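Local coordinates for adhesion and penetration protein autotransporter (Haemophilus influenzae, PDB 3SYJ) that promotes adherence to and invasion of host cells, self-associates to drive bacterial aggregation, and is probably also a serine protease, at residues A[102-105]-A[110-113]; A[118-123]-A[337-342]; A[510-515]-A[541-546]; A[578-583]-A[587-592]. All blocks are in the same frame, centred on the assembly; numbering follows the deposited sequence.

Contact 1: A[102-105]-A[110-113]; sequences NNYK and HPYE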
loop_
_atom_site.group_PDB
_atom_site.type_symbol
_atom_site.label_atom_id
_atom_site.label_comp_id
_atom_site.label_asym_id
_atom_site.label_seq_id
_atom_site.Cartn_x
_atom_site.Cartn_y
_atom_site.Cartn_z
ATOM N N ASN A 102 1.784 76.951 -10.648
ATOM C CA ASN A 102 2.462 77.389 -9.437
ATOM C C ASN A 102 3.945 77.645 -9.685
ATOM O O ASN A 102 4.807 77.056 -9.039
ATOM C CB ASN A 102 2.261 76.387 -8.299
ATOM C CG ASN A 102 0.801 76.281 -7.865
ATOM O OD1 ASN A 102 0.147 77.287 -7.603
ATOM N ND2 ASN A 102 0.292 75.060 -7.788
ATOM N N ASN A 103 4.225 78.534 -10.632
ATOM C CA ASN A 103 5.582 78.999 -10.871
ATOM C C ASN A 103 6.075 79.811 -9.678
ATOM O O ASN A 103 5.440 80.775 -9.259
ATOM C CB ASN A 103 5.662 79.824 -12.161
ATOM C CG ASN A 103 5.385 78.994 -13.408
ATOM O OD1 ASN A 103 5.734 77.818 -13.476
ATOM N ND2 ASN A 103 4.757 79.610 -14.402
ATOM N N TYR A 104 7.203 79.390 -9.124
ATOM C CA TYR A 104 7.832 80.051 -7.988
ATOM C C TYR A 104 8.075 81.541 -8.237
ATOM O O TYR A 104 8.512 81.931 -9.316
ATOM C CB TYR A 104 9.167 79.373 -7.731
ATOM C CG TYR A 104 9.769 79.613 -6.379
ATOM C CD1 TYR A 104 9.449 78.795 -5.305
ATOM C CD2 TYR A 104 10.697 80.627 -6.184
ATOM C CE1 TYR A 104 10.021 78.994 -4.070
ATOM C CE2 TYR A 104 11.274 80.835 -4.951
ATOM C CZ TYR A 104 10.936 80.015 -3.898
ATOM O OH TYR A 104 11.511 80.215 -2.662
ATOM N N LYS A 105 7.787 82.364 -7.234
ATOM C CA LYS A 105 8.129 83.781 -7.280
ATOM C C LYS A 105 9.169 84.067 -6.209
ATOM O O LYS A 105 8.909 83.891 -5.020
ATOM C CB LYS A 105 6.899 84.662 -7.040
ATOM C CG LYS A 105 7.187 86.170 -7.089
ATOM C CD LYS A 105 6.111 86.978 -6.363
ATOM C CE LYS A 105 6.318 88.493 -6.491
ATOM N NZ LYS A 105 5.760 89.063 -7.761
ATOM N N HIS A 110 10.582 84.248 -0.122
ATOM C CA HIS A 110 10.851 83.130 -1.019
ATOM C C HIS A 110 12.204 83.333 -1.678
ATOM O O HIS A 110 12.294 83.828 -2.804
ATOM C CB HIS A 110 9.738 82.993 -2.050
ATOM C CG HIS A 110 8.376 82.955 -1.440
ATOM N ND1 HIS A 110 7.998 81.988 -0.534
ATOM C CD2 HIS A 110 7.309 83.775 -1.585
ATOM C CE1 HIS A 110 6.752 82.206 -0.155
ATOM N NE2 HIS A 110 6.309 83.282 -0.781
ATOM N N PRO A 111 13.260 82.942 -0.961
ATOM C CA PRO A 111 14.665 83.250 -1.245
ATOM C C PRO A 111 15.213 82.613 -2.522
ATOM O O PRO A 111 16.075 83.207 -3.163
ATOM C CB PRO A 111 15.402 82.669 -0.027
ATOM C CG PRO A 111 14.348 82.441 1.011
ATOM C CD PRO A 111 13.111 82.121 0.250
ATOM N N TYR A 112 14.710 81.433 -2.874
ATOM C CA TYR A 112 15.327 80.579 -3.887
ATOM C C TYR A 112 15.057 81.007 -5.324
ATOM O O TYR A 112 14.220 81.871 -5.578
ATOM C CB TYR A 112 14.933 79.119 -3.633
ATOM C CG TYR A 112 15.334 78.701 -2.239
ATOM C CD1 TYR A 112 16.652 78.372 -1.949
ATOM C CD2 TYR A 112 14.416 78.696 -1.200
ATOM C CE1 TYR A 112 17.039 78.018 -0.672
ATOM C CE2 TYR A 112 14.791 78.346 0.080
ATOM C CZ TYR A 112 16.107 78.008 0.341
ATOM O OH TYR A 112 16.492 77.658 1.617
ATOM N N GLU A 113 15.798 80.412 -6.254
ATOM C CA GLU A 113 15.703 80.748 -7.671
ATOM C C GLU A 113 14.371 80.315 -8.249
ATOM O O GLU A 113 13.838 79.275 -7.868
ATOM C CB GLU A 113 16.841 80.091 -8.445
ATOM C CG GLU A 113 18.199 80.622 -8.045
ATOM C CD GLU A 113 18.291 82.124 -8.215
ATOM O OE1 GLU A 113 18.171 82.604 -9.366
ATOM O OE2 GLU A 113 18.478 82.819 -7.193
#
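Tyr104 drives its phenol into the bend of 110-113, and almost all the close packing of this contact gathers round that ring. Its CG stands anti to the backbone N (chi1 -162°), which aims the long axis of the side chain at the bend. There the hydroxyl meets backbone as much as side chain: Tyr104 OH lies 3.3 Å from His110 C. The same oxygen accepts a weak hydrogen bond from Tyr112 N, at 3.4 Å. It also sits at the edge of the Tyr112 ring, near that ring's plane, 3.6 Å from Tyr112 CD2. Further back along the phenol, Tyr104 CE2 comes within 3.2 Å of Tyr112 O. Beside the ring, Lys105 O rests 3.2 Å from His110 CB, so His110 packs on the 102-105 backbone through CB, with its imidazole continuing past Lys105 O toward Glu261 of helix 256-266.

The other side is loose. The aliphatic chain of Lys105 leads away from 110-113, as suits a long charged residue at the surface, and the carboxylate of Glu113 turns aside to a salt bridge with Lys106. From outside, Tyr104 is finished by an edge-to-face partner, Tyr258, and by a cation-pi contact with Arg255, which also donates to Glu113 O.

A tyrosine fits here because its flat ring can lie against the bend while its hydroxyl reaches the backbone. With one weak bond across, shape and van der Waals contact probably do more than hydrogen bonding to set this surface loop of the protease domain.

Contact 2: A[118-123]-A[337-342]; sequences NPRLHK and GETLYF
Arg120 reaches Gly337 with the far end of its guanidinium, both terminal nitrogens converging on one carbonyl oxygen. Arg120 NH1 donates to Gly337 O at 3.1 Å and Arg120 NH2 donates to Gly337 O at 3.2 Å, and the acceptor lies in the guanidinium plane. NH1 approaches nearly in line with the C=O bond (C=O...N 167°), whereas NH2 comes in tilted from the carbonyl plane. The same first shell holds Asn335, whose OD1 takes a further bond from Arg120 NH1, and Asp266, which offers NE a long, weak ion pair. Next to this fork Thr339 OG1 also lies at the guanidinium edge, 3.7 Å from Arg120 NH2, too far to count as a bond; that hydroxyl is engaged with Gly362 N instead.

The span is possible because the arginine is stretched out, with CG anti to the backbone N (chi1 -177°) and the chain extended as far as NE. Arginine suits the place, having both the length to leave its strand and several N-H groups for the buried oxygens around it. Tyr67 and Val99 pack along its side chain. Lys123 makes a separate crossing, to Asp402 and to the carbonyls of Gly381 and Arg403.

The whole is a buried interdomain junction: strand 120-121 of the S6-type protease domain is joined to the early coils of the beta-helix, where strand 340-343 runs parallel to 269-272 and 363-366.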
loop_
_atom_site.group_PDB
_atom_site.type_symbol
_atom_site.label_atom_id
_atom_site.label_comp_id
_atom_site.label_asym_id
_atom_site.label_seq_id
_atom_site.Cartn_x
_atom_site.Cartn_y
_atom_site.Cartn_z
ATOM N N ASN A 118 5.335 73.912 -9.012
ATOM C CA ASN A 118 4.613 72.801 -8.389
ATOM C C ASN A 118 3.200 72.650 -8.951
ATOM O O ASN A 118 2.226 72.985 -8.280
ATOM C CB ASN A 118 4.515 73.021 -6.883
ATOM C CG ASN A 118 5.553 72.244 -6.109
ATOM O OD1 ASN A 118 5.682 71.031 -6.271
ATOM N ND2 ASN A 118 6.286 72.932 -5.245
ATOM N N PRO A 119 3.086 72.147 -10.189
ATOM C CA PRO A 119 1.795 72.043 -10.877
ATOM C C PRO A 119 0.760 71.228 -10.111
ATOM O O PRO A 119 1.084 70.217 -9.480
ATOM C CB PRO A 119 2.151 71.334 -12.186
ATOM C CG PRO A 119 3.586 71.648 -12.410
ATOM C CD PRO A 119 4.204 71.711 -11.038
ATOM N N ARG A 120 -0.485 71.691 -10.170
ATOM C CA ARG A 120 -1.633 70.980 -9.624
ATOM C C ARG A 120 -2.341 70.284 -10.788
ATOM O O ARG A 120 -2.512 70.875 -11.855
ATOM C CB ARG A 120 -2.573 71.977 -8.938
ATOM C CG ARG A 120 -3.790 71.381 -8.251
ATOM C CD ARG A 120 -4.751 72.477 -7.805
ATOM N NE ARG A 120 -5.717 71.992 -6.824
ATOM C CZ ARG A 120 -6.917 72.531 -6.615
ATOM N NH1 ARG A 120 -7.313 73.582 -7.322
ATOM N NH2 ARG A 120 -7.728 72.014 -5.702
ATOM N N LEU A 121 -2.723 69.026 -10.584
ATOM C CA LEU A 121 -3.386 68.222 -11.611
ATOM C C LEU A 121 -4.894 68.237 -11.398
ATOM O O LEU A 121 -5.361 68.542 -10.312
ATOM C CB LEU A 121 -2.867 66.788 -11.558
ATOM C CG LEU A 121 -1.348 66.675 -11.675
ATOM C CD1 LEU A 121 -0.895 65.224 -11.538
ATOM C CD2 LEU A 121 -0.882 67.267 -12.989
ATOM N N HIS A 122 -5.659 67.907 -12.430
ATOM C CA HIS A 122 -7.107 68.009 -12.330
ATOM C C HIS A 122 -7.749 66.810 -11.629
ATOM O O HIS A 122 -8.897 66.894 -11.196
ATOM C CB HIS A 122 -7.755 68.302 -13.697
ATOM C CG HIS A 122 -7.973 67.093 -14.555
ATOM N ND1 HIS A 122 -6.956 66.232 -14.910
ATOM C CD2 HIS A 122 -9.091 66.624 -15.162
ATOM C CE1 HIS A 122 -7.440 65.275 -15.680
ATOM N NE2 HIS A 122 -8.734 65.487 -15.847
ATOM N N LYS A 123 -6.999 65.716 -11.494
ATOM C CA LYS A 123 -7.494 64.521 -10.808
ATOM C C LYS A 123 -6.474 63.960 -9.824
ATOM O O LYS A 123 -5.271 64.128 -10.021
ATOM C CB LYS A 123 -7.836 63.434 -11.820
ATOM C CG LYS A 123 -9.041 63.730 -12.695
ATOM C CD LYS A 123 -10.345 63.586 -11.940
ATOM C CE LYS A 123 -11.525 63.799 -12.881
ATOM N NZ LYS A 123 -12.838 63.553 -12.209
ATOM N N GLY A 337 -11.817 75.415 -8.000
ATOM C CA GLY A 337 -12.339 74.513 -6.988
ATOM C C GLY A 337 -11.361 74.236 -5.863
ATOM O O GLY A 337 -10.186 73.967 -6.099
ATOM N N GLU A 338 -11.846 74.308 -4.628
ATOM C CA GLU A 338 -11.032 73.955 -3.473
ATOM C C GLU A 338 -11.310 72.519 -3.021
ATOM O O GLU A 338 -12.375 71.961 -3.283
ATOM C CB GLU A 338 -11.275 74.929 -2.319
ATOM C CG GLU A 338 -12.719 74.980 -1.824
ATOM C CD GLU A 338 -12.892 75.879 -0.611
ATOM O OE1 GLU A 338 -12.320 75.560 0.451
ATOM O OE2 GLU A 338 -13.602 76.903 -0.714
ATOM N N THR A 339 -10.337 71.920 -2.350
ATOM C CA THR A 339 -10.496 70.578 -1.813
ATOM C C THR A 339 -11.123 70.655 -0.419
ATOM O O THR A 339 -10.835 71.570 0.346
ATOM C CB THR A 339 -9.143 69.846 -1.791
ATOM O OG1 THR A 339 -8.767 69.540 -3.139
ATOM C CG2 THR A 339 -9.217 68.556 -0.981
ATOM N N LEU A 340 -12.003 69.713 -0.102
ATOM C CA LEU A 340 -12.722 69.762 1.166
ATOM C C LEU A 340 -12.326 68.593 2.040
ATOM O O LEU A 340 -12.042 67.508 1.538
ATOM C CB LEU A 340 -14.228 69.733 0.935
ATOM C CG LEU A 340 -14.808 70.852 0.077
ATOM C CD1 LEU A 340 -16.228 70.482 -0.318
ATOM C CD2 LEU A 340 -14.765 72.196 0.799
ATOM N N TYR A 341 -12.312 68.819 3.347
ATOM C CA TYR A 341 -11.928 67.783 4.299
ATOM C C TYR A 341 -13.027 67.604 5.336
ATOM O O TYR A 341 -13.353 68.534 6.074
ATOM C CB TYR A 341 -10.594 68.125 4.980
ATOM C CG TYR A 341 -10.130 67.097 5.995
ATOM C CD1 TYR A 341 -9.525 65.912 5.590
ATOM C CD2 TYR A 341 -10.294 67.313 7.360
ATOM C CE1 TYR A 341 -9.102 64.966 6.520
ATOM C CE2 TYR A 341 -9.871 66.378 8.295
ATOM C CZ TYR A 341 -9.280 65.206 7.871
ATOM O OH TYR A 341 -8.860 64.275 8.802
ATOM N N PHE A 342 -13.600 66.405 5.375
ATOM C CA PHE A 342 -14.687 66.089 6.285
ATOM C C PHE A 342 -14.212 65.057 7.288
ATOM O O PHE A 342 -13.732 63.984 6.913
ATOM C CB PHE A 342 -15.868 65.484 5.530
ATOM C CG PHE A 342 -16.594 66.443 4.625
ATOM C CD1 PHE A 342 -17.683 67.164 5.086
ATOM C CD2 PHE A 342 -16.225 66.578 3.294
ATOM C CE1 PHE A 342 -18.375 68.028 4.246
ATOM C CE2 PHE A 342 -16.907 67.446 2.445
ATOM C CZ PHE A 342 -17.985 68.169 2.923
#

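Contact 3: A[510-515]-A[541-546]; sequences ANVTIT and GWFGET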
loop_
_atom_site.group_PDB
_atom_site.type_symbol
_atom_site.label_atom_id
_atom_site.label_comp_id
_atom_site.label_asym_id
_atom_site.label_seq_id
_atom_site.Cartn_x
_atom_site.Cartn_y
_atom_site.Cartn_z
ATOM N N ALA A 510 -17.720 31.121 -5.888
ATOM C CA ALA A 510 -17.805 32.046 -7.015
ATOM C C ALA A 510 -17.259 31.387 -8.278
ATOM O O ALA A 510 -16.408 30.503 -8.204
ATOM C CB ALA A 510 -17.052 33.338 -6.706
ATOM N N ASN A 511 -17.766 31.794 -9.434
ATOM C CA ASN A 511 -17.243 31.279 -10.693
ATOM C C ASN A 511 -16.843 32.399 -11.643
ATOM O O ASN A 511 -17.547 33.395 -11.757
ATOM C CB ASN A 511 -18.269 30.380 -11.377
ATOM C CG ASN A 511 -18.744 29.251 -10.483
ATOM O OD1 ASN A 511 -17.945 28.558 -9.852
ATOM N ND2 ASN A 511 -20.056 29.064 -10.426
ATOM N N VAL A 512 -15.704 32.237 -12.310
ATOM C CA VAL A 512 -15.358 33.095 -13.432
ATOM C C VAL A 512 -15.341 32.249 -14.694
ATOM O O VAL A 512 -14.631 31.247 -14.776
ATOM C CB VAL A 512 -13.970 33.759 -13.269
ATOM C CG1 VAL A 512 -13.741 34.792 -14.368
ATOM C CG2 VAL A 512 -13.838 34.412 -11.914
ATOM N N THR A 513 -16.134 32.649 -15.676
ATOM C CA THR A 513 -16.124 31.978 -16.965
ATOM C C THR A 513 -15.453 32.879 -18.001
ATOM O O THR A 513 -15.714 34.076 -18.054
ATOM C CB THR A 513 -17.559 31.596 -17.400
ATOM O OG1 THR A 513 -18.163 30.793 -16.375
ATOM C CG2 THR A 513 -17.559 30.822 -18.718
ATOM N N ILE A 514 -14.560 32.300 -18.795
ATOM C CA ILE A 514 -13.927 33.009 -19.897
ATOM C C ILE A 514 -14.326 32.334 -21.204
ATOM O O ILE A 514 -14.115 31.131 -21.374
ATOM C CB ILE A 514 -12.397 33.030 -19.747
ATOM C CG1 ILE A 514 -12.008 33.811 -18.486
ATOM C CG2 ILE A 514 -11.746 33.655 -20.971
ATOM C CD1 ILE A 514 -10.562 33.652 -18.087
ATOM N N THR A 515 -14.928 33.100 -22.112
ATOM C CA THR A 515 -15.460 32.541 -23.361
ATOM C C THR A 515 -14.637 32.890 -24.607
ATOM O O THR A 515 -14.866 32.339 -25.683
ATOM C CB THR A 515 -16.916 32.983 -23.595
ATOM O OG1 THR A 515 -16.978 34.416 -23.668
ATOM C CG2 THR A 515 -17.804 32.497 -22.453
ATOM N N GLY A 541 -2.359 37.624 -14.699
ATOM C CA GLY A 541 -2.528 37.735 -13.260
ATOM C C GLY A 541 -2.817 36.452 -12.500
ATOM O O GLY A 541 -2.460 35.351 -12.937
ATOM N N TRP A 542 -3.467 36.617 -11.346
ATOM C CA TRP A 542 -3.775 35.521 -10.433
ATOM C C TRP A 542 -5.268 35.193 -10.349
ATOM O O TRP A 542 -6.118 36.085 -10.433
ATOM C CB TRP A 542 -3.258 35.840 -9.021
ATOM C CG TRP A 542 -1.805 35.559 -8.862
ATOM C CD1 TRP A 542 -0.773 36.407 -9.137
ATOM C CD2 TRP A 542 -1.214 34.339 -8.408
ATOM N NE1 TRP A 542 0.423 35.792 -8.883
ATOM C CE2 TRP A 542 0.182 34.519 -8.433
ATOM C CE3 TRP A 542 -1.729 33.111 -7.984
ATOM C CZ2 TRP A 542 1.076 33.518 -8.048
ATOM C CZ3 TRP A 542 -0.844 32.114 -7.598
ATOM C CH2 TRP A 542 0.545 32.324 -7.637
ATOM N N PHE A 543 -5.562 33.904 -10.192
ATOM C CA PHE A 543 -6.885 33.422 -9.795
ATOM C C PHE A 543 -6.773 32.786 -8.420
ATOM O O PHE A 543 -6.115 31.764 -8.255
ATOM C CB PHE A 543 -7.418 32.390 -10.788
ATOM C CG PHE A 543 -7.838 32.977 -12.098
ATOM C CD1 PHE A 543 -9.000 33.722 -12.192
ATOM C CD2 PHE A 543 -7.075 32.788 -13.235
ATOM C CE1 PHE A 543 -9.393 34.272 -13.393
ATOM C CE2 PHE A 543 -7.465 33.334 -14.451
ATOM C CZ PHE A 543 -8.626 34.077 -14.529
ATOM N N GLY A 544 -7.399 33.399 -7.426
ATOM C CA GLY A 544 -7.301 32.900 -6.069
ATOM C C GLY A 544 -6.441 33.826 -5.238
ATOM O O GLY A 544 -5.572 34.525 -5.762
ATOM N N GLU A 545 -6.685 33.839 -3.936
ATOM C CA GLU A 545 -5.957 34.714 -3.038
ATOM C C GLU A 545 -4.646 34.064 -2.621
ATOM O O GLU A 545 -4.621 32.896 -2.230
ATOM C CB GLU A 545 -6.809 35.030 -1.811
ATOM C CG GLU A 545 -6.106 35.895 -0.784
ATOM C CD GLU A 545 -5.712 37.251 -1.338
ATOM O OE1 GLU A 545 -6.614 38.054 -1.664
ATOM O OE2 GLU A 545 -4.496 37.512 -1.446
ATOM N N THR A 546 -3.551 34.811 -2.711
ATOM C CA THR A 546 -2.255 34.286 -2.294
ATOM C C THR A 546 -1.867 34.741 -0.889
ATOM O O THR A 546 -1.021 34.122 -0.249
ATOM C CB THR A 546 -1.136 34.699 -3.262
ATOM O OG1 THR A 546 -1.243 36.101 -3.537
ATOM C CG2 THR A 546 -1.239 33.911 -4.564
#
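Phe543 points its ring from strand 542-543 across the interior toward Val512 and Ile514 of strand 510-514. From CB the side chain sets off with CG anti to the carbonyl carbon (chi1 -72°), which carries the ring toward the facing strand. Phe543 CE1 comes 4.5 Å from Val512 CG1. At the tip, Phe543 CZ meets Ile514 CD1 at 4.1 Å, the closest approach between the two segments. Val512 CG1 and Ile514 CD1 both come at the ring obliquely. Ile514 has the reach because its chain is extended to CD1 (chi2 168°).

The residue types follow the alternation of a strand: Val512 and Ile514 turn inward and are branched and apolar, while Asn511 before them and Thr513 between them are polar and partly exposed. Asn511 OD1, for instance, is bonded to Asn556 ND2 of the next coil. Just after the phenylalanine, Gly544 adopts a positive phi, which glycine readily takes, as the chain leaves the strand. Around the ring, Tyr539, Ile501 and Leu557 complete the hydrophobic filling.

The backbones here are far apart, 9.2 Å between Val512 CA and Phe543 CA, and bond to other strands instead. What joins the two walls is therefore dispersion and exclusion of water, with little directional preference and modest contact area, so the ring's position is probably set as much by its other apolar neighbours.

Contact 4: A[578-583]-A[587-592]; sequences GDITQT and LFFSGR
Ile580 makes two apolar contacts with strand 587-589. Ile580 CD1 comes up to the edge of the Phe589 ring, near its plane, 3.9 Å from Phe589 CE1. The isoleucine's other branch, Ile580 CG2, rests 4.2 Å from Leu587 CD2. Phe589 also meets Phe627 edge-to-face, so aromatic and branched aliphatic groups share the interior.

A mixed contact of equal weight lies beside them: Gln582 OE1 is 3.4 Å from Leu587 CB, the two side chains running past one another in opposite directions. Gln582 is fully extended (chi1 -180°), and its amide end is thereby brought to polar partners inside the fold. Its NE2 donates to Ser638 O and to Lys584 O, which is consistent with a glutamine in otherwise apolar surroundings.

The strand axes pass 10.1 Å apart at 142° between their N-to-C directions, too distant for backbone pairing. The main pairings are parallel, 579-582 with 555-559 and 631-634, 586-593 with 567-575 and 638-641; 586-593 also runs antiparallel to 622-629. Strands that face each other across the interior, while each stacks in parallel on neighbouring coils, are arranged as in the beta-helix of autotransporter passengers.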
loop_
_atom_site.group_PDB
_atom_site.type_symbol
_atom_site.label_atom_id
_atom_site.label_comp_id
_atom_site.label_asym_id
_atom_site.label_seq_id
_atom_site.Cartn_x
_atom_site.Cartn_y
_atom_site.Cartn_z
ATOM N N GLY A 578 -10.934 25.255 -5.475
ATOM C CA GLY A 578 -11.916 25.026 -6.512
ATOM C C GLY A 578 -11.236 24.424 -7.722
ATOM O O GLY A 578 -10.079 24.009 -7.650
ATOM N N ASP A 579 -11.947 24.386 -8.842
ATOM C CA ASP A 579 -11.467 23.679 -10.014
ATOM C C ASP A 579 -11.215 24.608 -11.179
ATOM O O ASP A 579 -11.699 25.739 -11.200
ATOM C CB ASP A 579 -12.501 22.652 -10.467
ATOM C CG ASP A 579 -12.764 21.594 -9.434
ATOM O OD1 ASP A 579 -11.912 21.401 -8.544
ATOM O OD2 ASP A 579 -13.828 20.952 -9.522
ATOM N N ILE A 580 -10.462 24.103 -12.152
ATOM C CA ILE A 580 -10.356 24.723 -13.461
ATOM C C ILE A 580 -10.939 23.741 -14.467
ATOM O O ILE A 580 -10.529 22.574 -14.524
ATOM C CB ILE A 580 -8.890 25.053 -13.841
ATOM C CG1 ILE A 580 -8.304 26.091 -12.885
ATOM C CG2 ILE A 580 -8.804 25.567 -15.270
ATOM C CD1 ILE A 580 -6.842 26.406 -13.148
ATOM N N THR A 581 -11.903 24.224 -15.247
ATOM C CA THR A 581 -12.608 23.410 -16.234
ATOM C C THR A 581 -12.408 23.930 -17.654
ATOM O O THR A 581 -12.577 25.121 -17.921
ATOM C CB THR A 581 -14.121 23.385 -15.934
ATOM O OG1 THR A 581 -14.334 22.805 -14.643
ATOM C CG2 THR A 581 -14.878 22.581 -17.000
ATOM N N GLN A 582 -12.056 23.034 -18.568
ATOM C CA GLN A 582 -11.943 23.404 -19.972
ATOM C C GLN A 582 -12.900 22.576 -20.832
ATOM O O GLN A 582 -12.907 21.345 -20.764
ATOM C CB GLN A 582 -10.506 23.234 -20.456
ATOM C CG GLN A 582 -10.305 23.607 -21.907
ATOM C CD GLN A 582 -8.888 23.359 -22.371
ATOM O OE1 GLN A 582 -8.058 22.851 -21.618
ATOM N NE2 GLN A 582 -8.602 23.712 -23.618
ATOM N N THR A 583 -13.706 23.247 -21.643
ATOM C CA THR A 583 -14.681 22.545 -22.471
ATOM C C THR A 583 -14.249 22.455 -23.927
ATOM O O THR A 583 -14.782 21.651 -24.685
ATOM C CB THR A 583 -16.056 23.221 -22.417
ATOM O OG1 THR A 583 -15.963 24.532 -22.984
ATOM C CG2 THR A 583 -16.540 23.331 -20.975
ATOM N N LEU A 587 -5.735 25.712 -23.871
ATOM C CA LEU A 587 -5.453 26.340 -22.589
ATOM C C LEU A 587 -3.990 26.111 -22.216
ATOM O O LEU A 587 -3.558 24.968 -22.067
ATOM C CB LEU A 587 -6.383 25.772 -21.513
ATOM C CG LEU A 587 -6.228 26.284 -20.082
ATOM C CD1 LEU A 587 -6.472 27.786 -20.014
ATOM C CD2 LEU A 587 -7.178 25.541 -19.157
ATOM N N PHE A 588 -3.233 27.198 -22.073
ATOM C CA PHE A 588 -1.805 27.106 -21.775
ATOM C C PHE A 588 -1.504 27.595 -20.374
ATOM O O PHE A 588 -1.898 28.698 -20.000
ATOM C CB PHE A 588 -0.977 27.932 -22.775
ATOM C CG PHE A 588 -0.609 27.184 -24.031
ATOM C CD1 PHE A 588 -1.584 26.795 -24.932
ATOM C CD2 PHE A 588 0.712 26.879 -24.313
ATOM C CE1 PHE A 588 -1.248 26.106 -26.088
ATOM C CE2 PHE A 588 1.052 26.196 -25.469
ATOM C CZ PHE A 588 0.070 25.814 -26.356
ATOM N N PHE A 589 -0.816 26.765 -19.599
ATOM C CA PHE A 589 -0.220 27.197 -18.338
ATOM C C PHE A 589 1.255 27.418 -18.612
ATOM O O PHE A 589 1.962 26.495 -19.018
ATOM C CB PHE A 589 -0.392 26.140 -17.249
ATOM C CG PHE A 589 -1.823 25.828 -16.921
ATOM C CD1 PHE A 589 -2.458 26.451 -15.859
ATOM C CD2 PHE A 589 -2.528 24.904 -17.672
ATOM C CE1 PHE A 589 -3.778 26.158 -15.551
ATOM C CE2 PHE A 589 -3.840 24.608 -17.379
ATOM C CZ PHE A 589 -4.471 25.237 -16.314
ATOM N N SER A 590 1.724 28.644 -18.414
ATOM C CA SER A 590 3.066 28.988 -18.854
ATOM C C SER A 590 3.745 29.984 -17.926
ATOM O O SER A 590 3.084 30.737 -17.209
ATOM C CB SER A 590 3.005 29.575 -20.269
ATOM O OG SER A 590 4.303 29.855 -20.776
ATOM N N GLY A 591 5.071 29.977 -17.941
ATOM C CA GLY A 591 5.834 31.073 -17.382
ATOM C C GLY A 591 5.848 32.150 -18.447
ATOM O O GLY A 591 5.168 32.017 -19.465
ATOM N N ARG A 592 6.612 33.217 -18.229
ATOM C CA ARG A 592 6.707 34.304 -19.207
ATOM C C ARG A 592 8.102 34.933 -19.233
ATOM O O ARG A 592 8.836 34.888 -18.243
ATOM C CB ARG A 592 5.666 35.388 -18.921
ATOM C CG ARG A 592 5.748 35.980 -17.522
ATOM C CD ARG A 592 5.326 37.434 -17.535
ATOM N NE ARG A 592 6.270 38.227 -18.315
ATOM C CZ ARG A 592 6.013 39.424 -18.834
ATOM N NH1 ARG A 592 4.829 39.994 -18.660
ATOM N NH2 ARG A 592 6.949 40.049 -19.534
#

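In the fold
From the N terminus, contact 1 closes a short loop of four residues between strands 96-100 and 120-121 of the protease domain. Contact 2 follows and closes a loop of 213 residues, which takes in the rest of that domain and the start of the beta-helix. The two touch through Asn102 ND2 and Asn118 O, 2.9 Å apart. Contact 3 then closes 25 residues and contact 4 only three, both tying different walls of the beta-helix across its interior, with centres about 10 Å apart. All four lie in series, none nesting or crossing. Contact 2 alone joins the domains; its centre is about 37 Å from that of contact 3.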